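Local coordinates for protein alpha-1,2-Mannosidase (Trichoderma reesei, PDB 1HCU) that probably trims alpha-1,2-linked mannose residues from N-linked high-mannose glycans as a calcium-dependent glycoside hydrolase of family 47, at residues N173-I178 against T224-S229; P155-F160 against S168-N173; G220-F225 against S246-L251; L181-T186 against I252-Y257. All blocks are in the same frame, centred on the assembly; numbering follows the deposited sequence.

Distance from the centre of the chain sorts the four contacts: interactions 3 and 4 lie about 14 Å out, interaction 1 about 18 Å and interaction 2 about 22 Å. The inner pair share helix 245-257 and are buried; side-chain packing of rings, aliphatic groups and a thioether carries them. Interactions 1 and 2 share Asn173 and strand 172-174, and hydrogen bonds hold both, entirely backbone to backbone in interaction 1 and gathered mainly on one carboxylate in the partly buried interaction 2. The ranges of interactions 1 and 3 overlap at Thr224 and Phe225. Val175 CG1, in the short helix of interaction 1, packs 3.6 Å from Ile222 CD1 in the loop of interaction 3.

Interaction 1: residues N173-I178 against T224-S229; sequences NNVAEI and TFVSTS. With NAG (2-acetamido-2-deoxy-beta-D-glucopyranose), chain E.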
loop_
_atom_site.group_PDB
_atom_site.type_symbol
_atom_site.label_atom_id
_atom_site.label_comp_id
_atom_site.label_asym_id
_atom_site.label_seq_id
_atom_site.Cartn_x
_atom_site.Cartn_y
_atom_site.Cartn_z
ATOM N N ASN A 173 -12.965 4.977 14.686
ATOM C CA ASN A 173 -12.229 4.780 13.447
ATOM C C ASN A 173 -11.369 3.524 13.653
ATOM O O ASN A 173 -11.258 3.027 14.787
ATOM C CB ASN A 173 -11.343 6.013 13.210
ATOM C CG ASN A 173 -10.904 6.171 11.756
ATOM O OD1 ASN A 173 -11.166 5.318 10.903
ATOM N ND2 ASN A 173 -10.224 7.275 11.475
ATOM N N ASN A 174 -10.779 3.002 12.572
ATOM C CA ASN A 174 -9.915 1.826 12.679
ATOM C C ASN A 174 -8.449 2.259 12.732
ATOM O O ASN A 174 -8.102 3.347 12.267
ATOM C CB ASN A 174 -10.147 0.828 11.517
ATOM C CG ASN A 174 -9.928 1.438 10.132
ATOM O OD1 ASN A 174 -10.864 1.947 9.506
ATOM N ND2 ASN A 174 -8.696 1.383 9.651
ATOM N N VAL A 175 -7.600 1.409 13.306
ATOM C CA VAL A 175 -6.184 1.711 13.453
ATOM C C VAL A 175 -5.454 1.940 12.137
ATOM O O VAL A 175 -4.549 2.770 12.070
ATOM C CB VAL A 175 -5.441 0.605 14.272
ATOM C CG1 VAL A 175 -6.034 0.522 15.671
ATOM C CG2 VAL A 175 -5.528 -0.743 13.570
ATOM N N ALA A 176 -5.827 1.227 11.082
ATOM C CA ALA A 176 -5.148 1.455 9.813
ATOM C C ALA A 176 -5.363 2.895 9.337
ATOM O O ALA A 176 -4.407 3.577 8.985
ATOM C CB ALA A 176 -5.632 0.469 8.753
ATOM N N GLU A 177 -6.606 3.366 9.342
ATOM C CA GLU A 177 -6.894 4.720 8.866
ATOM C C GLU A 177 -6.384 5.824 9.795
ATOM O O GLU A 177 -6.080 6.929 9.351
ATOM C CB GLU A 177 -8.399 4.870 8.605
ATOM C CG GLU A 177 -8.916 3.782 7.658
ATOM C CD GLU A 177 -10.278 4.074 7.058
ATOM O OE1 GLU A 177 -10.997 3.106 6.741
ATOM O OE2 GLU A 177 -10.625 5.264 6.888
ATOM N N ILE A 178 -6.281 5.511 11.081
ATOM C CA ILE A 178 -5.776 6.458 12.060
ATOM C C ILE A 178 -4.251 6.487 12.000
ATOM O O ILE A 178 -3.635 7.549 12.058
ATOM C CB ILE A 178 -6.157 6.041 13.490
ATOM C CG1 ILE A 178 -7.671 6.124 13.684
ATOM C CG2 ILE A 178 -5.415 6.916 14.492
ATOM C CD1 ILE A 178 -8.140 5.568 15.016
ATOM N N THR A 224 -8.729 -3.172 16.710
ATOM C CA THR A 224 -8.995 -2.555 15.419
ATOM C C THR A 224 -9.689 -1.189 15.447
ATOM O O THR A 224 -9.339 -0.298 14.675
ATOM C CB THR A 224 -9.840 -3.510 14.536
ATOM O OG1 THR A 224 -9.154 -4.756 14.378
ATOM C CG2 THR A 224 -10.087 -2.907 13.159
ATOM N N PHE A 225 -10.671 -1.025 16.326
ATOM C CA PHE A 225 -11.411 0.234 16.398
ATOM C C PHE A 225 -11.143 1.070 17.641
ATOM O O PHE A 225 -11.124 0.560 18.762
ATOM C CB PHE A 225 -12.904 -0.046 16.261
ATOM C CG PHE A 225 -13.244 -0.904 15.071
ATOM C CD1 PHE A 225 -13.571 -2.250 15.234
ATOM C CD2 PHE A 225 -13.225 -0.367 13.784
ATOM C CE1 PHE A 225 -13.877 -3.048 14.137
ATOM C CE2 PHE A 225 -13.528 -1.158 12.678
ATOM C CZ PHE A 225 -13.856 -2.500 12.855
ATOM N N VAL A 226 -10.932 2.365 17.410
ATOM C CA VAL A 226 -10.638 3.324 18.468
ATOM C C VAL A 226 -11.686 4.437 18.531
ATOM O O VAL A 226 -12.075 5.008 17.512
ATOM C CB VAL A 226 -9.240 3.959 18.264
ATOM C CG1 VAL A 226 -8.966 4.990 19.353
ATOM C CG2 VAL A 226 -8.181 2.892 18.287
ATOM N N SER A 227 -12.136 4.724 19.746
ATOM C CA SER A 227 -13.140 5.748 20.014
ATOM C C SER A 227 -12.608 7.145 19.686
ATOM O O SER A 227 -11.491 7.495 20.077
ATOM C CB SER A 227 -13.531 5.678 21.494
ATOM O OG SER A 227 -14.287 6.808 21.882
ATOM N N THR A 228 -13.401 7.943 18.977
ATOM C CA THR A 228 -12.972 9.294 18.631
ATOM C C THR A 228 -13.177 10.268 19.793
ATOM O O THR A 228 -12.534 11.316 19.850
ATOM C CB THR A 228 -13.722 9.825 17.393
ATOM O OG1 THR A 228 -15.130 9.869 17.659
ATOM C CG2 THR A 228 -13.463 8.917 16.196
ATOM N N SER A 229 -14.059 9.909 20.724
ATOM C CA SER A 229 -14.333 10.748 21.885
ATOM C C SER A 229 -13.278 10.622 22.986
ATOM O O SER A 229 -12.956 11.610 23.636
ATOM C CB SER A 229 -15.725 10.437 22.466
ATOM O OG SER A 229 -15.813 9.114 22.969
HETATM C C1 NAG E . -15.146 6.143 25.540
HETATM C C2 NAG E . -15.831 5.638 26.816
HETATM C C3 NAG E . -16.738 4.448 26.473
HETATM C C4 NAG E . -17.687 4.780 25.316
HETATM C C5 NAG E . -16.888 5.335 24.129
HETATM C C6 NAG E . -17.775 5.782 22.989
HETATM C C7 NAG E . -14.628 5.857 28.899
HETATM C C8 NAG E . -14.585 5.025 30.170
HETATM N N2 NAG E . -14.811 5.206 27.755
HETATM O O3 NAG E . -17.491 4.075 27.620
HETATM O O4 NAG E . -18.380 3.606 24.908
HETATM O O5 NAG E . -16.119 6.479 24.545
HETATM O O6 NAG E . -17.083 5.738 21.751
HETATM O O7 NAG E . -14.501 7.080 28.960
#
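A two-stranded antiparallel sheet, strands 172-174 and 225-227, pairs Asn173 with Val226 and Asn174 with Phe225, and ends where Asn174 takes the N-cap position of helix 175-178. Asn173 and Val226 form the hydrogen-bonded pair: Val226 N gives to Asn173 O over 2.7 Å in a nearly straight bond (170°), whereas Asn173 N reaches Val226 O at 3.0 Å and is more bent (151°). Asn174 and Phe225 form the non-hydrogen-bonded pair. Beyond them Thr224 O accepts from the first helical amide, Val175 N, at 2.8 Å, and also receives a CA-H...O contact from Asn174 CA at 3.0 Å.

On the face carrying Val226, the aliphatic ends of Ile178 and Val175 pack against it. Val226 CB meets Ile178 CD1 at 3.8 Å; Val226 CG1 stands anti to the backbone N (chi1 178°), which leaves CG2 beside that N and 4.1 Å from Val175 CG1. At the outer end Ser227 OG shares a hydrogen bond with NAG O6 at 3.0 Å, on the glycan carried by Asn230.

Because backbone groups supply all three bonds across the contact, the pairing probably depends little on side-chain identity; the Asn174 side chain lies about 7 Å from that of Asp245, a predicted active-site residue.

Interaction 2: residues P155-F160 against S168-N173; sequences PDPTVF and SGASSN
Asp156 and Ser168 form the tight end of this contact, where one carboxylate gathers four donors from the two segments. Asp156 CG stands anti to the backbone N (chi1 -179°), which carries the group across to the 168-173 segment. Ser168 OG gives to the syn lone pair of Asp156 OD2 at 2.6 Å. Thr158 N meets that same OD2 on its anti side at 3.0 Å, closing an Asx turn with a fairly straight bond (162°). Asp156 OD1 is held from opposite faces of its plane, by Gly169 N at 2.6 Å and by Ala170 N at 2.9 Å. Arg167 adds a salt bridge to OD1, so a negative carboxylate is likely to be favoured. An asparagine in place of Asp156 would put an NH2 where an acceptor is needed, and would probably leave Arg167 without its counter-charge and some of the Ser168-Ala170 donors without a mate.

These bonds link the two ends of a short hairpin, strands 158-160 and 166-167, before the chain enters strand 172-174. Ser168 N reaches back to Thr158 O at 2.9 Å, and Ser168 OG also accepts from Ala170 N in an ST turn.

Toward Asn173 polar bonds are fewer but packing stays close. Asn173 ND2 donates to Pro155 O at 3.1 Å from well above the carbonyl plane, and Pro157 slides alongside the Asn173 amide, its CB 3.3 Å from Asn173 OD1. The loose, solvent side lies at Gly169, where a CB would collide with the carbonyl O of Ser168, and at Ser171, which points away and is touched by the glycan.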
loop_
_atom_site.group_PDB
_atom_site.type_symbol
_atom_site.label_atom_id
_atom_site.label_comp_id
_atom_site.label_asym_id
_atom_site.label_seq_id
_atom_site.Cartn_x
_atom_site.Cartn_y
_atom_site.Cartn_z
ATOM N N PRO A 155 -8.462 11.196 14.663
ATOM C CA PRO A 155 -9.129 11.647 13.438
ATOM C C PRO A 155 -10.447 10.954 13.108
ATOM O O PRO A 155 -10.617 9.759 13.346
ATOM C CB PRO A 155 -8.072 11.398 12.363
ATOM C CG PRO A 155 -7.380 10.178 12.887
ATOM C CD PRO A 155 -7.191 10.527 14.343
ATOM N N ASP A 156 -11.375 11.733 12.566
ATOM C CA ASP A 156 -12.672 11.243 12.126
ATOM C C ASP A 156 -12.304 10.744 10.727
ATOM O O ASP A 156 -11.622 11.445 9.991
ATOM C CB ASP A 156 -13.646 12.419 12.041
ATOM C CG ASP A 156 -15.042 12.009 11.621
ATOM O OD1 ASP A 156 -15.997 12.449 12.299
ATOM O OD2 ASP A 156 -15.191 11.273 10.617
ATOM N N PRO A 157 -12.736 9.529 10.350
ATOM C CA PRO A 157 -12.446 8.928 9.040
ATOM C C PRO A 157 -13.006 9.643 7.805
ATOM O O PRO A 157 -12.464 9.513 6.703
ATOM C CB PRO A 157 -13.013 7.519 9.182
ATOM C CG PRO A 157 -14.209 7.733 10.057
ATOM C CD PRO A 157 -13.663 8.679 11.123
ATOM N N THR A 158 -14.083 10.396 7.986
ATOM C CA THR A 158 -14.711 11.093 6.872
ATOM C C THR A 158 -14.942 12.584 7.130
ATOM O O THR A 158 -15.337 12.982 8.229
ATOM C CB THR A 158 -16.081 10.448 6.540
ATOM O OG1 THR A 158 -15.903 9.048 6.297
ATOM C CG2 THR A 158 -16.700 11.093 5.307
ATOM N N VAL A 159 -14.687 13.398 6.105
ATOM C CA VAL A 159 -14.907 14.846 6.174
ATOM C C VAL A 159 -15.625 15.300 4.910
ATOM O O VAL A 159 -15.798 14.524 3.968
ATOM C CB VAL A 159 -13.593 15.642 6.299
ATOM C CG1 VAL A 159 -12.888 15.280 7.594
ATOM C CG2 VAL A 159 -12.703 15.396 5.079
ATOM N N PHE A 160 -16.063 16.554 4.905
ATOM C CA PHE A 160 -16.767 17.128 3.760
ATOM C C PHE A 160 -16.187 18.517 3.477
ATOM O O PHE A 160 -15.782 19.219 4.404
ATOM C CB PHE A 160 -18.271 17.254 4.058
ATOM C CG PHE A 160 -18.956 15.944 4.349
ATOM C CD1 PHE A 160 -18.896 15.371 5.620
ATOM C CD2 PHE A 160 -19.675 15.286 3.351
ATOM C CE1 PHE A 160 -19.548 14.155 5.893
ATOM C CE2 PHE A 160 -20.326 14.080 3.613
ATOM C CZ PHE A 160 -20.262 13.513 4.891
ATOM N N SER A 168 -17.344 14.326 9.780
ATOM C CA SER A 168 -18.546 13.525 9.579
ATOM C C SER A 168 -19.215 13.304 10.944
ATOM O O SER A 168 -20.427 13.119 11.033
ATOM C CB SER A 168 -18.203 12.172 8.951
ATOM O OG SER A 168 -17.677 11.287 9.923
ATOM N N GLY A 169 -18.415 13.324 12.006
ATOM C CA GLY A 169 -18.954 13.125 13.338
ATOM C C GLY A 169 -18.966 11.673 13.784
ATOM O O GLY A 169 -19.669 11.317 14.729
ATOM N N ALA A 170 -18.198 10.821 13.108
ATOM C CA ALA A 170 -18.149 9.408 13.484
ATOM C C ALA A 170 -17.680 9.312 14.929
ATOM O O ALA A 170 -16.992 10.208 15.424
ATOM C CB ALA A 170 -17.193 8.649 12.569
ATOM N N SER A 171 -18.046 8.226 15.600
ATOM C CA SER A 171 -17.663 8.029 16.994
ATOM C C SER A 171 -16.446 7.117 17.169
ATOM O O SER A 171 -15.959 6.937 18.287
ATOM C CB SER A 171 -18.843 7.463 17.781
ATOM O OG SER A 171 -19.283 6.247 17.211
ATOM N N SER A 172 -15.962 6.543 16.069
ATOM C CA SER A 172 -14.793 5.666 16.109
ATOM C C SER A 172 -14.177 5.521 14.725
ATOM O O SER A 172 -14.792 5.876 13.722
ATOM C CB SER A 172 -15.161 4.275 16.636
ATOM O OG SER A 172 -15.926 3.562 15.685
ATOM N N ASN A 173 -12.965 4.977 14.686
ATOM C CA ASN A 173 -12.229 4.780 13.447
ATOM C C ASN A 173 -11.369 3.524 13.653
ATOM O O ASN A 173 -11.258 3.027 14.787
ATOM C CB ASN A 173 -11.343 6.013 13.210
ATOM C CG ASN A 173 -10.904 6.171 11.756
ATOM O OD1 ASN A 173 -11.166 5.318 10.903
ATOM N ND2 ASN A 173 -10.224 7.275 11.475
#

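Interaction 3: residues G220-F225 against S246-L251; sequences GLIGTF and SFYEYL
The Tyr248 ring receives Gly220 O at its edge, near the ring plane and 3.5 Å from CE2, while Leu221 CD2 approaches obliquely to 3.9 Å from CZ. Trp240 stacks on the same ring from outside the two segments. The second flat group, Phe247, meets Ile222 from the opposite direction: CD1 of the isoleucine comes in obliquely, 3.4 Å from Phe247 CE1 and 3.7 Å from Phe247 CZ. Ile222 reaches this position with CG1 lodged between its backbone N and carbonyl carbon (chi1 62°) and CD1 extended beyond. Phe247 carries its ring anti to the backbone N (chi1 161°), out from the helix toward the loop.

The two rings belong to helix 245-257, which begins at Asp245, a predicted active-site residue, and the partner is the loop that follows helix 196-209. In the (alpha/alpha)7 barrel of family 47 this contact lays the loop along the start of that helix. Phe247 also touches Leu208, which ties the helix preceding the loop into the same apolar cluster.

The phenol end of Tyr248 lies against Leu221, with OH 3.4 Å from Leu221 CA and 3.5 Å from Leu221 CD2. Its polar partner outside the segments is Tyr296, whose hydroxyl shares a weak hydrogen bond with it and also bonds Ile222 O. Replacing Tyr248 by an alanine would probably leave Trp240 without its stacking partner and open a gap beside Gly220 and Leu221. Leu221 also touches Ser275 and Thr276 of helix 263-280.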
loop_
_atom_site.group_PDB
_atom_site.type_symbol
_atom_site.label_atom_id
_atom_site.label_comp_id
_atom_site.label_asym_id
_atom_site.label_seq_id
_atom_site.Cartn_x
_atom_site.Cartn_y
_atom_site.Cartn_z
ATOM N N GLY A 220 1.894 -5.688 21.617
ATOM C CA GLY A 220 2.049 -5.063 20.314
ATOM C C GLY A 220 0.889 -5.293 19.355
ATOM O O GLY A 220 0.718 -4.534 18.403
ATOM N N LEU A 221 0.098 -6.335 19.598
ATOM C CA LEU A 221 -1.047 -6.641 18.746
ATOM C C LEU A 221 -2.314 -6.024 19.333
ATOM O O LEU A 221 -3.033 -6.649 20.126
ATOM C CB LEU A 221 -1.204 -8.157 18.581
ATOM C CG LEU A 221 0.002 -8.786 17.874
ATOM C CD1 LEU A 221 -0.201 -10.290 17.690
ATOM C CD2 LEU A 221 0.201 -8.105 16.518
ATOM N N ILE A 222 -2.562 -4.785 18.919
ATOM C CA ILE A 222 -3.689 -3.977 19.371
ATOM C C ILE A 222 -5.022 -4.287 18.708
ATOM O O ILE A 222 -5.104 -5.099 17.786
ATOM C CB ILE A 222 -3.376 -2.466 19.162
ATOM C CG1 ILE A 222 -3.177 -2.154 17.668
ATOM C CG2 ILE A 222 -2.097 -2.106 19.918
ATOM C CD1 ILE A 222 -3.038 -0.659 17.342
ATOM N N GLY A 223 -6.067 -3.621 19.190
ATOM C CA GLY A 223 -7.406 -3.803 18.648
ATOM C C GLY A 223 -7.557 -3.061 17.329
ATOM O O GLY A 223 -6.631 -2.381 16.893
ATOM N N THR A 224 -8.729 -3.172 16.710
ATOM C CA THR A 224 -8.995 -2.555 15.419
ATOM C C THR A 224 -9.689 -1.189 15.447
ATOM O O THR A 224 -9.339 -0.298 14.675
ATOM C CB THR A 224 -9.840 -3.510 14.536
ATOM O OG1 THR A 224 -9.154 -4.756 14.378
ATOM C CG2 THR A 224 -10.087 -2.907 13.159
ATOM N N PHE A 225 -10.671 -1.025 16.326
ATOM C CA PHE A 225 -11.411 0.234 16.398
ATOM C C PHE A 225 -11.143 1.070 17.641
ATOM O O PHE A 225 -11.124 0.560 18.762
ATOM C CB PHE A 225 -12.904 -0.046 16.261
ATOM C CG PHE A 225 -13.244 -0.904 15.071
ATOM C CD1 PHE A 225 -13.571 -2.250 15.234
ATOM C CD2 PHE A 225 -13.225 -0.367 13.784
ATOM C CE1 PHE A 225 -13.877 -3.048 14.137
ATOM C CE2 PHE A 225 -13.528 -1.158 12.678
ATOM C CZ PHE A 225 -13.856 -2.500 12.855
ATOM N N SER A 246 -1.688 -1.158 7.264
ATOM C CA SER A 246 -0.801 -0.004 7.171
ATOM C C SER A 246 -0.371 0.646 8.492
ATOM O O SER A 246 0.577 1.425 8.504
ATOM C CB SER A 246 -1.381 1.043 6.197
ATOM O OG SER A 246 -2.747 1.335 6.443
ATOM N N PHE A 247 -1.045 0.320 9.596
ATOM C CA PHE A 247 -0.667 0.866 10.904
ATOM C C PHE A 247 0.693 0.309 11.345
ATOM O O PHE A 247 1.587 1.067 11.722
ATOM C CB PHE A 247 -1.710 0.531 11.974
ATOM C CG PHE A 247 -1.180 0.651 13.376
ATOM C CD1 PHE A 247 -0.862 -0.483 14.111
ATOM C CD2 PHE A 247 -0.902 1.901 13.918
ATOM C CE1 PHE A 247 -0.259 -0.376 15.370
ATOM C CE2 PHE A 247 -0.302 2.022 15.169
ATOM C CZ PHE A 247 0.023 0.881 15.897
ATOM N N TYR A 248 0.827 -1.016 11.313
ATOM C CA TYR A 248 2.078 -1.678 11.675
ATOM C C TYR A 248 3.168 -1.248 10.699
ATOM O O TYR A 248 4.314 -1.030 11.096
ATOM C CB TYR A 248 1.925 -3.205 11.618
ATOM C CG TYR A 248 1.027 -3.761 12.698
ATOM C CD1 TYR A 248 0.023 -4.680 12.395
ATOM C CD2 TYR A 248 1.162 -3.345 14.017
ATOM C CE1 TYR A 248 -0.827 -5.163 13.381
ATOM C CE2 TYR A 248 0.324 -3.820 15.009
ATOM C CZ TYR A 248 -0.670 -4.724 14.685
ATOM O OH TYR A 248 -1.518 -5.173 15.670
ATOM N N GLU A 249 2.794 -1.120 9.427
ATOM C CA GLU A 249 3.719 -0.713 8.368
ATOM C C GLU A 249 4.374 0.641 8.660
ATOM O O GLU A 249 5.599 0.772 8.591
ATOM C CB GLU A 249 2.975 -0.642 7.015
ATOM C CG GLU A 249 3.830 -0.292 5.780
ATOM C CD GLU A 249 2.987 -0.084 4.507
ATOM O OE1 GLU A 249 3.544 0.352 3.467
ATOM O OE2 GLU A 249 1.768 -0.359 4.545
ATOM N N TYR A 250 3.564 1.649 8.973
ATOM C CA TYR A 250 4.095 2.986 9.225
ATOM C C TYR A 250 4.918 3.110 10.501
ATOM O O TYR A 250 5.704 4.043 10.648
ATOM C CB TYR A 250 2.967 4.029 9.226
ATOM C CG TYR A 250 2.605 4.561 7.846
ATOM C CD1 TYR A 250 1.686 5.608 7.694
ATOM C CD2 TYR A 250 3.147 3.998 6.693
ATOM C CE1 TYR A 250 1.310 6.070 6.423
ATOM C CE2 TYR A 250 2.778 4.455 5.417
ATOM C CZ TYR A 250 1.861 5.481 5.289
ATOM O OH TYR A 250 1.474 5.876 4.031
ATOM N N LEU A 251 4.745 2.166 11.416
ATOM C CA LEU A 251 5.495 2.179 12.658
ATOM C C LEU A 251 6.996 2.096 12.374
ATOM O O LEU A 251 7.779 2.922 12.854
ATOM C CB LEU A 251 5.068 1.004 13.528
ATOM C CG LEU A 251 4.344 1.249 14.857
ATOM C CD1 LEU A 251 3.408 2.425 14.816
ATOM C CD2 LEU A 251 3.595 -0.022 15.189
#

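Interaction 4: residues L181-T186 against I252-Y257; sequences LVLEWT and IKMYLY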
loop_
_atom_site.group_PDB
_atom_site.type_symbol
_atom_site.label_atom_id
_atom_site.label_comp_id
_atom_site.label_asym_id
_atom_site.label_seq_id
_atom_site.Cartn_x
_atom_site.Cartn_y
_atom_site.Cartn_z
ATOM N N LEU A 181 -1.477 8.194 8.630
ATOM C CA LEU A 181 -1.465 9.621 8.313
ATOM C C LEU A 181 -0.174 10.307 8.747
ATOM O O LEU A 181 0.217 11.336 8.178
ATOM C CB LEU A 181 -2.634 10.305 9.016
ATOM C CG LEU A 181 -3.989 9.635 8.812
ATOM C CD1 LEU A 181 -5.048 10.338 9.661
ATOM C CD2 LEU A 181 -4.352 9.669 7.345
ATOM N N VAL A 182 0.475 9.728 9.757
ATOM C CA VAL A 182 1.699 10.276 10.336
ATOM C C VAL A 182 2.864 10.515 9.370
ATOM O O VAL A 182 3.523 11.554 9.444
ATOM C CB VAL A 182 2.180 9.397 11.534
ATOM C CG1 VAL A 182 2.427 7.959 11.086
ATOM C CG2 VAL A 182 3.429 9.989 12.138
ATOM N N LEU A 183 3.115 9.578 8.459
ATOM C CA LEU A 183 4.215 9.737 7.514
ATOM C C LEU A 183 4.041 10.970 6.627
ATOM O O LEU A 183 4.915 11.833 6.576
ATOM C CB LEU A 183 4.341 8.506 6.609
ATOM C CG LEU A 183 5.746 8.077 6.153
ATOM C CD1 LEU A 183 5.630 7.191 4.905
ATOM C CD2 LEU A 183 6.606 9.279 5.863
ATOM N N GLU A 184 2.914 11.071 5.929
ATOM C CA GLU A 184 2.750 12.209 5.036
ATOM C C GLU A 184 2.491 13.552 5.696
ATOM O O GLU A 184 2.890 14.586 5.167
ATOM C CB GLU A 184 1.702 11.929 3.935
ATOM C CG GLU A 184 0.557 10.983 4.241
ATOM C CD GLU A 184 0.985 9.543 4.457
ATOM O OE1 GLU A 184 1.113 9.141 5.631
ATOM O OE2 GLU A 184 1.197 8.816 3.456
ATOM N N TRP A 185 1.858 13.538 6.861
ATOM C CA TRP A 185 1.582 14.775 7.579
ATOM C C TRP A 185 2.853 15.312 8.250
ATOM O O TRP A 185 3.041 16.524 8.351
ATOM C CB TRP A 185 0.456 14.545 8.596
ATOM C CG TRP A 185 -0.900 14.534 7.930
ATOM C CD1 TRP A 185 -1.350 13.648 6.986
ATOM C CD2 TRP A 185 -1.936 15.508 8.094
ATOM N NE1 TRP A 185 -2.600 14.020 6.551
ATOM C CE2 TRP A 185 -2.985 15.157 7.212
ATOM C CE3 TRP A 185 -2.080 16.647 8.897
ATOM C CZ2 TRP A 185 -4.165 15.908 7.110
ATOM C CZ3 TRP A 185 -3.256 17.397 8.795
ATOM C CH2 TRP A 185 -4.280 17.020 7.909
ATOM N N THR A 186 3.729 14.415 8.695
ATOM C CA THR A 186 4.980 14.847 9.307
ATOM C C THR A 186 5.869 15.381 8.188
ATOM O O THR A 186 6.565 16.381 8.354
ATOM C CB THR A 186 5.709 13.686 10.034
ATOM O OG1 THR A 186 4.969 13.315 11.207
ATOM C CG2 THR A 186 7.112 14.110 10.449
ATOM N N ILE A 252 7.397 1.104 11.585
ATOM C CA ILE A 252 8.806 0.942 11.255
ATOM C C ILE A 252 9.240 1.969 10.206
ATOM O O ILE A 252 10.401 2.386 10.184
ATOM C CB ILE A 252 9.095 -0.489 10.734
ATOM C CG1 ILE A 252 10.603 -0.707 10.567
ATOM C CG2 ILE A 252 8.375 -0.712 9.421
ATOM C CD1 ILE A 252 11.386 -0.647 11.859
ATOM N N LYS A 253 8.316 2.393 9.348
ATOM C CA LYS A 253 8.674 3.368 8.325
ATOM C C LYS A 253 8.979 4.748 8.903
ATOM O O LYS A 253 9.782 5.495 8.342
ATOM C CB LYS A 253 7.591 3.446 7.244
ATOM C CG LYS A 253 7.624 2.239 6.308
ATOM C CD LYS A 253 6.711 2.403 5.102
ATOM C CE LYS A 253 6.850 1.223 4.146
ATOM N NZ LYS A 253 5.973 1.383 2.941
ATOM N N MET A 254 8.351 5.073 10.027
ATOM C CA MET A 254 8.587 6.345 10.697
ATOM C C MET A 254 9.989 6.299 11.287
ATOM O O MET A 254 10.671 7.325 11.384
ATOM C CB MET A 254 7.566 6.571 11.825
ATOM C CG MET A 254 6.178 6.978 11.358
ATOM S SD MET A 254 6.246 8.302 10.104
ATOM C CE MET A 254 6.642 9.712 11.108
ATOM N N TYR A 255 10.424 5.102 11.673
ATOM C CA TYR A 255 11.760 4.935 12.244
ATOM C C TYR A 255 12.819 5.195 11.182
ATOM O O TYR A 255 13.923 5.643 11.494
ATOM C CB TYR A 255 11.933 3.523 12.805
ATOM C CG TYR A 255 13.296 3.256 13.408
ATOM C CD1 TYR A 255 13.703 3.881 14.592
ATOM C CD2 TYR A 255 14.166 2.348 12.813
ATOM C CE1 TYR A 255 14.948 3.596 15.169
ATOM C CE2 TYR A 255 15.406 2.057 13.377
ATOM C CZ TYR A 255 15.791 2.678 14.549
ATOM O OH TYR A 255 17.023 2.358 15.087
ATOM N N LEU A 256 12.483 4.895 9.928
ATOM C CA LEU A 256 13.405 5.122 8.822
ATOM C C LEU A 256 13.408 6.631 8.563
ATOM O O LEU A 256 14.462 7.231 8.323
ATOM C CB LEU A 256 12.926 4.384 7.562
ATOM C CG LEU A 256 13.934 4.049 6.450
ATOM C CD1 LEU A 256 13.198 3.753 5.134
ATOM C CD2 LEU A 256 14.896 5.193 6.247
ATOM N N TYR A 257 12.223 7.240 8.623
ATOM C CA TYR A 257 12.090 8.671 8.379
ATOM C C TYR A 257 12.921 9.492 9.370
ATOM O O TYR A 257 13.453 10.535 9.020
ATOM C CB TYR A 257 10.611 9.097 8.430
ATOM C CG TYR A 257 10.399 10.533 7.995
ATOM C CD1 TYR A 257 10.203 11.551 8.936
ATOM C CD2 TYR A 257 10.472 10.891 6.645
ATOM C CE1 TYR A 257 10.090 12.895 8.536
ATOM C CE2 TYR A 257 10.360 12.225 6.241
ATOM C CZ TYR A 257 10.171 13.220 7.187
ATOM O OH TYR A 257 10.074 14.526 6.776
#
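Met254 lies between helices 182-192 and 245-257, touching Val182, Leu183 and Thr186. The short segments 182-186 and 252-257 run in the same direction, inclined by 28°, with axes 10.5 Å from each other at closest approach, consistent with inner helices of the (alpha/alpha)7 barrel of family 47.

The thioether and aliphatic contacts come first. Met254 is bent at both chi2 (-47°) and chi3 (-75°), which curls its end back against the neighbouring helix: CE lies 3.4 Å from Val182 CG2, and SD rests 3.6 Å from Leu183 CA. The same methyl meets Thr186 OG1 tip to tip at 4.0 Å.

Contacts with the aromatic ring form the second group. Thr186 CG2 comes obliquely to within 3.7 Å of Tyr257 CE1, the two side chains sliding past each other, and Leu183 CD2 lies farther off, 4.3 Å from Tyr257 CD2. The Tyr257 hydroxyl bonds Asp190 and Arg187 further along helix 182-192, beyond the segment.

Hydrogen bonds are absent between the two segments; within helix 182-192 the buried Thr186 hydroxyl gives to Val182 O, OG1 to O 2.9 Å, and Thr186 N reaches the same oxygen from the opposite face of the carbonyl plane.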